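PDB 4FC9: uncharacterized protein, which forms the all-helical C-terminal domain of the type III effector XopL, which is secreted into the plant host and probably acts there as an E3 ubiquitin ligase. Local coordinates for residues S46-I49 with N54-L57; P79-M84 with A156-M161; E166-A171 with A177-L182. All blocks are in the same frame, centred on the assembly; numbering follows the deposited sequence. Where two conformers were deposited one is given.

How the contacts relate
The three contacts follow one another along the chain of this all-helical domain, and helix 152-171 supplies a segment to contacts 2 and 3. Contacts 1 and 2 have centres about 11 Å apart and meet directly through the ring of F56, whose CE1 lies 3.5 Å from M84 CE and whose CE2 lies 3.7 Å from A158 CB. Contact 2 joins contact 3, about 13 Å away between centres, where M84 CG packs at 3.6 Å on L182 CD1. Contacts 1 and 3 do not touch, their centres being about 20 Å apart. M84 therefore links the two outer contacts. A 1,2-ethanediol, probably from the crystallisation liquor, binds at D83 beside contact 2.

Contact 1 (S46-I49 with N54-L57); sequences STVI and NPFL
T47 and V48, at the end of helix 32-49, lie beside P55 and N54 of the returning chain, with CA atoms 6.5 Å apart for T47 and P55 and 5.9 Å for V48 and N54. The meeting centres on the proline ring. V48 places CG2 against P55 CD at 3.5 Å, the two side chains crossing at about a right angle; chi1 of 172° sets CG2 anti to the carbonyl carbon, beside the backbone N, and it is this branch that meets the ring. The T47 methyl CG2 runs past P55 CD at 4.1 Å, while its hydroxyl turns back to bond the A43 carbonyl of its own helix. P55 occupies the second position of a type I beta turn from N54 to L57, which overlaps an Asx turn. In the latter, N54 OD1 accepts the F56 amide N at 3.0 Å with an N-H...O angle of 153°, the donor standing above the carbonyl plane. The turn's own bond, L57 N to N54 O, is weak at 3.4 Å. Beyond the pair, V48 packs on L155 and V159 of helix 152-171, and the backbones of N54 and P55 bond to P61 and H185.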
loop_
_atom_site.group_PDB
_atom_site.type_symbol
_atom_site.label_atom_id
_atom_site.label_comp_id
_atom_site.label_asym_id
_atom_site.label_seq_id
_atom_site.Cartn_x
_atom_site.Cartn_y
_atom_site.Cartn_z
ATOM N N SER A 46 -10.199 4.427 7.488
ATOM C CA SER A 46 -11.437 4.903 8.079
ATOM C C SER A 46 -11.722 6.321 7.610
ATOM O O SER A 46 -12.841 6.641 7.229
ATOM C CB SER A 46 -11.353 4.872 9.601
ATOM O OG SER A 46 -12.583 5.274 10.171
ATOM N N THR A 47 -10.700 7.168 7.638
ATOM C CA THR A 47 -10.845 8.545 7.200
ATOM C C THR A 47 -11.341 8.586 5.753
ATOM O O THR A 47 -12.331 9.247 5.445
ATOM C CB THR A 47 -9.524 9.318 7.342
ATOM O OG1 THR A 47 -9.123 9.310 8.717
ATOM C CG2 THR A 47 -9.691 10.761 6.894
ATOM N N VAL A 48 -10.686 7.833 4.879
ATOM C CA VAL A 48 -11.055 7.814 3.467
ATOM C C VAL A 48 -12.448 7.228 3.188
ATOM O O VAL A 48 -13.238 7.813 2.450
ATOM C CB VAL A 48 -10.012 7.042 2.631
ATOM C CG1 VAL A 48 -10.504 6.851 1.201
ATOM C CG2 VAL A 48 -8.683 7.765 2.654
ATOM N N ILE A 49 -12.737 6.071 3.772
ATOM C CA ILE A 49 -13.932 5.310 3.420
ATOM C C ILE A 49 -15.149 5.691 4.261
ATOM O O ILE A 49 -16.235 5.898 3.728
ATOM C CB ILE A 49 -13.657 3.793 3.502
ATOM C CG1 ILE A 49 -12.609 3.403 2.456
ATOM C CG2 ILE A 49 -14.937 2.995 3.305
ATOM C CD1 ILE A 49 -12.101 1.993 2.592
ATOM N N ASN A 54 -9.708 13.212 3.185
ATOM C CA ASN A 54 -8.381 13.015 2.625
ATOM C C ASN A 54 -7.312 13.177 3.711
ATOM O O ASN A 54 -6.983 14.300 4.093
ATOM C CB ASN A 54 -8.178 14.065 1.523
ATOM C CG ASN A 54 -6.909 13.857 0.716
ATOM O OD1 ASN A 54 -6.018 13.099 1.096
ATOM N ND2 ASN A 54 -6.821 14.554 -0.409
ATOM N N PRO A 55 -6.753 12.056 4.204
ATOM C CA PRO A 55 -5.767 12.111 5.291
ATOM C C PRO A 55 -4.404 12.638 4.854
ATOM O O PRO A 55 -3.502 12.762 5.681
ATOM C CB PRO A 55 -5.642 10.644 5.716
ATOM C CG PRO A 55 -5.963 9.876 4.490
ATOM C CD PRO A 55 -7.038 10.670 3.795
ATOM N N PHE A 56 -4.260 12.944 3.571
ATOM C CA PHE A 56 -2.977 13.369 3.036
ATOM C C PHE A 56 -2.830 14.882 3.028
ATOM O O PHE A 56 -1.756 15.403 2.741
ATOM C CB PHE A 56 -2.760 12.783 1.639
ATOM C CG PHE A 56 -2.663 11.281 1.632
ATOM C CD1 PHE A 56 -1.496 10.648 2.024
ATOM C CD2 PHE A 56 -3.744 10.502 1.257
ATOM C CE1 PHE A 56 -1.406 9.262 2.033
ATOM C CE2 PHE A 56 -3.664 9.116 1.261
ATOM C CZ PHE A 56 -2.493 8.493 1.649
ATOM N N LEU A 57 -3.910 15.580 3.356
ATOM C CA LEU A 57 -3.868 17.032 3.448
ATOM C C LEU A 57 -4.199 17.498 4.854
ATOM O O LEU A 57 -5.038 16.907 5.532
ATOM C CB LEU A 57 -4.825 17.674 2.441
ATOM C CG LEU A 57 -4.447 17.599 0.961
ATOM C CD1 LEU A 57 -5.599 18.075 0.102
ATOM C CD2 LEU A 57 -3.195 18.413 0.680
#

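Contact 2 (P79-M84 with A156-M161); sequences PALRDM and AKAVQM. With EDO (1,2-ethanediol), chain E.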
loop_
_atom_site.group_PDB
_atom_site.type_symbol
_atom_site.label_atom_id
_atom_site.label_comp_id
_atom_site.label_asym_id
_atom_site.label_seq_id
_atom_site.Cartn_x
_atom_site.Cartn_y
_atom_site.Cartn_z
ATOM N N PRO A 79 0.678 17.138 -2.589
ATOM C CA PRO A 79 2.121 16.894 -2.498
ATOM C C PRO A 79 2.495 15.479 -2.055
ATOM O O PRO A 79 3.350 14.865 -2.687
ATOM C CB PRO A 79 2.571 17.913 -1.459
ATOM C CG PRO A 79 1.632 19.042 -1.650
ATOM C CD PRO A 79 0.304 18.419 -1.966
ATOM N N ALA A 80 1.864 14.976 -0.997
ATOM C CA ALA A 80 2.153 13.637 -0.502
ATOM C C ALA A 80 1.888 12.572 -1.564
ATOM O O ALA A 80 2.623 11.587 -1.663
ATOM C CB ALA A 80 1.342 13.349 0.756
ATOM N N LEU A 81 0.840 12.779 -2.358
ATOM C CA LEU A 81 0.454 11.806 -3.375
ATOM C C LEU A 81 1.336 11.926 -4.604
ATOM O O LEU A 81 1.643 10.930 -5.254
ATOM C CB LEU A 81 -1.006 11.983 -3.767
ATOM C CG LEU A 81 -2.026 11.792 -2.650
ATOM C CD1 LEU A 81 -3.416 12.009 -3.197
ATOM C CD2 LEU A 81 -1.889 10.403 -2.037
ATOM N N ARG A 82 1.745 13.148 -4.925
ATOM C CA ARG A 82 2.679 13.344 -6.020
ATOM C C ARG A 82 3.990 12.643 -5.671
ATOM O O ARG A 82 4.608 12.017 -6.529
ATOM C CB ARG A 82 2.900 14.833 -6.317
ATOM C CG ARG A 82 3.603 15.080 -7.650
ATOM C CD ARG A 82 3.646 16.563 -8.053
ATOM N NE ARG A 82 2.516 16.969 -8.895
ATOM C CZ ARG A 82 2.486 16.874 -10.223
ATOM N NH1 ARG A 82 3.521 16.374 -10.885
ATOM N NH2 ARG A 82 1.415 17.275 -10.895
ATOM N N ASP A 83 4.388 12.727 -4.401
ATOM C CA ASP A 83 5.607 12.071 -3.918
ATOM C C ASP A 83 5.532 10.558 -4.051
ATOM O O ASP A 83 6.442 9.925 -4.581
ATOM C CB ASP A 83 5.872 12.408 -2.449
ATOM C CG ASP A 83 6.289 13.844 -2.243
ATOM O OD1 ASP A 83 6.633 14.523 -3.233
ATOM O OD2 ASP A 83 6.283 14.292 -1.079
HETATM N N MSE A 84 4.449 9.983 -3.546
HETATM C CA MSE A 84 4.305 8.532 -3.524
HETATM C C MSE A 84 4.120 7.965 -4.917
HETATM O O MSE A 84 4.544 6.852 -5.194
HETATM C CB MSE A 84 3.156 8.116 -2.612
HETATM C CG MSE A 84 3.436 8.383 -1.146
HETATM SE SE MSE A 84 2.278 7.349 0.020
HETATM C CE MSE A 84 0.590 8.082 -0.556
ATOM N N ALA A 156 -7.938 5.006 -1.220
ATOM C CA ALA A 156 -7.734 3.771 -0.481
ATOM C C ALA A 156 -6.436 3.115 -0.940
ATOM O O ALA A 156 -5.685 2.587 -0.127
ATOM C CB ALA A 156 -8.903 2.827 -0.661
ATOM N N LYS A 157 -6.160 3.167 -2.241
ATOM C CA LYS A 157 -4.906 2.622 -2.743
ATOM C C LYS A 157 -3.714 3.412 -2.212
ATOM O O LYS A 157 -2.674 2.838 -1.900
ATOM C CB LYS A 157 -4.877 2.557 -4.273
ATOM C CG LYS A 157 -3.572 1.987 -4.836
ATOM C CD LYS A 157 -3.332 0.540 -4.416
ATOM C CE LYS A 157 -4.326 -0.394 -5.076
ATOM N NZ LYS A 157 -4.003 -1.825 -4.817
ATOM N N ALA A 158 -3.867 4.728 -2.098
ATOM C CA ALA A 158 -2.788 5.558 -1.579
ATOM C C ALA A 158 -2.483 5.218 -0.127
ATOM O O ALA A 158 -1.326 5.222 0.285
ATOM C CB ALA A 158 -3.121 7.029 -1.729
ATOM N N VAL A 159 -3.520 4.919 0.646
ATOM C CA VAL A 159 -3.338 4.496 2.035
ATOM C C VAL A 159 -2.634 3.144 2.086
ATOM O O VAL A 159 -1.760 2.923 2.926
ATOM C CB VAL A 159 -4.681 4.428 2.799
ATOM C CG1 VAL A 159 -4.473 3.846 4.191
ATOM C CG2 VAL A 159 -5.321 5.802 2.889
ATOM N N GLN A 160 -3.009 2.249 1.173
ATOM C CA GLN A 160 -2.331 0.960 1.037
ATOM C C GLN A 160 -0.845 1.160 0.847
ATOM O O GLN A 160 -0.036 0.488 1.485
ATOM C CB GLN A 160 -2.860 0.172 -0.162
ATOM C CG GLN A 160 -4.065 -0.679 0.127
ATOM C CD GLN A 160 -4.190 -1.831 -0.842
ATOM O OE1 GLN A 160 -4.146 -1.638 -2.052
ATOM N NE2 GLN A 160 -4.332 -3.038 -0.317
HETATM N N MSE A 161 -0.491 2.079 -0.044
HETATM C CA MSE A 161 0.908 2.331 -0.319
HETATM C C MSE A 161 1.598 2.985 0.865
HETATM O O MSE A 161 2.788 2.758 1.096
HETATM C CB MSE A 161 1.103 3.182 -1.568
HETATM C CG MSE A 161 2.569 3.194 -1.967
HETATM SE SE MSE A 161 3.025 4.298 -3.432
HETATM C CE MSE A 161 4.959 4.365 -3.122
HETATM C C1 EDO E . 5.139 17.355 -4.584
HETATM O O1 EDO E . 6.034 17.200 -3.478
HETATM C C2 EDO E . 4.508 18.741 -4.535
HETATM O O2 EDO E . 3.577 18.878 -5.615
#
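A158 of helix 152-171 presents its methyl group to two side chains of helix 79-88. L81 CD2 lies 3.6 Å from A158 CB, and CE of the selenomethionine M84 lies 4.0 Å from A158 CB. The M84 chain bends at its last torsion (chi3 -62°), which folds CE onto the helix surface and sets it 3.5 Å from the A158 carbonyl O. One turn on, the second selenomethionine, M161, answers in the other direction. M161, extended throughout beyond CG, carries its SE to 3.9 Å from M84 CB, and its CE comes 3.3 Å from M84 O. Each selenomethionine thus lays its terminal methyl beside a backbone carbonyl of the other helix. The helical segments behind these contacts cross at 64° with their axes 11.1 Å apart, a separation bridged by the long side chains and the A158 methyl. On the outer flank of helix 156-161, K157 NZ bonds Q160 OE1 at 2.8 Å and also S130 O; on that of helix 79-84, D83 OD1 accepts O1 of a 1,2-ethanediol. This packing seats helix 79-88 on one side of helix 152-171, while V159, pointing away from the contact, packs on M44 and L45, so that helix 32-49 lies against a different face of helix 152-171.

Contact 3 (E166-A171 with A177-L182); sequences ELIVHA and ARFPEL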
loop_
_atom_site.group_PDB
_atom_site.type_symbol
_atom_site.label_atom_id
_atom_site.label_comp_id
_atom_site.label_asym_id
_atom_site.label_seq_id
_atom_site.Cartn_x
_atom_site.Cartn_y
_atom_site.Cartn_z
ATOM N N GLU A 166 5.811 2.165 4.802
ATOM C CA GLU A 166 6.151 2.152 6.216
ATOM C C GLU A 166 6.603 0.760 6.676
ATOM O O GLU A 166 7.458 0.638 7.551
ATOM C CB GLU A 166 4.989 2.675 7.068
ATOM C CG GLU A 166 4.647 4.143 6.805
ATOM C CD GLU A 166 5.834 5.072 6.993
ATOM O OE1 GLU A 166 6.483 4.989 8.057
ATOM O OE2 GLU A 166 6.120 5.876 6.077
ATOM N N LEU A 167 6.037 -0.286 6.081
ATOM C CA LEU A 167 6.479 -1.649 6.376
ATOM C C LEU A 167 7.886 -1.905 5.826
ATOM O O LEU A 167 8.698 -2.582 6.460
ATOM C CB LEU A 167 5.480 -2.684 5.844
ATOM C CG LEU A 167 4.127 -2.765 6.563
ATOM C CD1 LEU A 167 3.177 -3.700 5.833
ATOM C CD2 LEU A 167 4.295 -3.208 8.011
ATOM N N ILE A 168 8.170 -1.353 4.649
ATOM C CA ILE A 168 9.502 -1.441 4.057
ATOM C C ILE A 168 10.549 -0.789 4.960
ATOM O O ILE A 168 11.607 -1.366 5.208
ATOM C CB ILE A 168 9.536 -0.802 2.649
ATOM C CG1 ILE A 168 8.795 -1.691 1.649
ATOM C CG2 ILE A 168 10.965 -0.579 2.194
ATOM C CD1 ILE A 168 8.531 -1.036 0.309
ATOM N N VAL A 169 10.237 0.402 5.467
ATOM C CA VAL A 169 11.160 1.144 6.323
ATOM C C VAL A 169 11.333 0.496 7.696
ATOM O O VAL A 169 12.402 0.565 8.298
ATOM C CB VAL A 169 10.717 2.614 6.471
ATOM C CG1 VAL A 169 11.565 3.349 7.500
ATOM C CG2 VAL A 169 10.789 3.309 5.124
ATOM N N HIS A 170 10.286 -0.151 8.188
ATOM C CA HIS A 170 10.408 -0.865 9.447
ATOM C C HIS A 170 11.384 -2.023 9.299
ATOM O O HIS A 170 12.221 -2.271 10.171
ATOM C CB HIS A 170 9.059 -1.397 9.916
ATOM C CG HIS A 170 9.114 -2.009 11.278
ATOM N ND1 HIS A 170 9.395 -3.340 11.483
ATOM C CD2 HIS A 170 8.965 -1.459 12.508
ATOM C CE1 HIS A 170 9.403 -3.590 12.782
ATOM N NE2 HIS A 170 9.141 -2.465 13.424
ATOM N N ALA A 171 11.269 -2.727 8.179
ATOM C CA ALA A 171 12.137 -3.852 7.883
ATOM C C ALA A 171 13.551 -3.392 7.545
ATOM O O ALA A 171 14.523 -4.042 7.916
ATOM C CB ALA A 171 11.558 -4.685 6.751
ATOM N N ALA A 177 15.622 7.274 4.499
ATOM C CA ALA A 177 16.170 8.406 3.768
ATOM C C ALA A 177 15.591 8.470 2.360
ATOM O O ALA A 177 15.405 9.554 1.810
ATOM C CB ALA A 177 17.682 8.330 3.722
ATOM N N ARG A 178 15.292 7.306 1.789
ATOM C CA ARG A 178 14.773 7.228 0.424
ATOM C C ARG A 178 13.266 7.431 0.379
ATOM O O ARG A 178 12.720 7.991 -0.575
ATOM C CB ARG A 178 15.134 5.881 -0.202
ATOM C CG ARG A 178 14.756 5.769 -1.664
ATOM C CD ARG A 178 15.561 4.686 -2.353
ATOM N NE ARG A 178 15.383 4.714 -3.800
ATOM C CZ ARG A 178 16.035 5.536 -4.616
ATOM N NH1 ARG A 178 16.903 6.410 -4.123
ATOM N NH2 ARG A 178 15.818 5.491 -5.924
ATOM N N PHE A 179 12.597 6.958 1.421
ATOM C CA PHE A 179 11.154 7.070 1.531
ATOM C C PHE A 179 10.843 7.811 2.813
ATOM O O PHE A 179 10.605 7.197 3.853
ATOM C CB PHE A 179 10.516 5.684 1.527
ATOM C CG PHE A 179 10.991 4.814 0.397
ATOM C CD1 PHE A 179 11.035 5.308 -0.900
ATOM C CD2 PHE A 179 11.424 3.522 0.635
ATOM C CE1 PHE A 179 11.482 4.525 -1.941
ATOM C CE2 PHE A 179 11.873 2.731 -0.402
ATOM C CZ PHE A 179 11.903 3.233 -1.692
ATOM N N PRO A 180 10.862 9.148 2.735
ATOM C CA PRO A 180 10.729 10.062 3.870
ATOM C C PRO A 180 9.405 9.880 4.587
ATOM O O PRO A 180 8.435 9.401 4.003
ATOM C CB PRO A 180 10.757 11.444 3.209
ATOM C CG PRO A 180 11.398 11.230 1.887
ATOM C CD PRO A 180 10.967 9.874 1.458
ATOM N N GLU A 181 9.371 10.255 5.856
ATOM C CA GLU A 181 8.118 10.266 6.572
ATOM C C GLU A 181 7.207 11.279 5.915
ATOM O O GLU A 181 7.641 12.362 5.526
ATOM C CB GLU A 181 8.333 10.631 8.033
ATOM C CG GLU A 181 8.535 9.438 8.928
ATOM C CD GLU A 181 8.378 9.790 10.386
ATOM O OE1 GLU A 181 7.223 9.938 10.836
ATOM O OE2 GLU A 181 9.407 9.928 11.078
ATOM N N LEU A 182 5.942 10.910 5.779
ATOM C CA LEU A 182 4.944 11.814 5.249
ATOM C C LEU A 182 3.936 12.112 6.337
ATOM O O LEU A 182 3.573 11.232 7.114
ATOM C CB LEU A 182 4.253 11.194 4.040
ATOM C CG LEU A 182 5.128 10.990 2.804
ATOM C CD1 LEU A 182 4.426 10.066 1.833
ATOM C CD2 LEU A 182 5.436 12.324 2.147
HETATM O O HOH W 1 5.248 8.417 6.776
#
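F179 and the pair I168 and V169 form the apolar part of the contact, where the loop after helix 152-171 passes the helix surface. V169 CG2 lies 4.1 Å from F179 O and 4.3 Å from F179 CB. I168 CG2 comes obliquely to the ring, 4.3 Å from F179 CE2. Even here the fit is moderate. F179 is nonetheless buried; R178 CG lies 3.5 Å above one face of the F179 ring, offset toward the rim, and E87 of helix 79-88 touches F179 as well. The chain has reversed after the helix end at A171 and runs back along the helix, so that L182 lies past E166, toward the earlier turns of helix 152-171. R176, in the reversal, ties the helix to the returning loop through a salt bridge to E166 OE1 and a hydrogen bond to F179 O. Between E166 and L182 direct packing gives way to a bridging water. E166 curls at both chi1 (-64°) and chi2 (-56°), and E166 OE2 accepts from this water at 2.8 Å, which in turn accepts from L182 N at 2.8 Å. The exposed E181 marks the solvent side and holds its OE1 5.7 Å from E166 OE1; R176, which meets both residues, would be expected to offset the like charges.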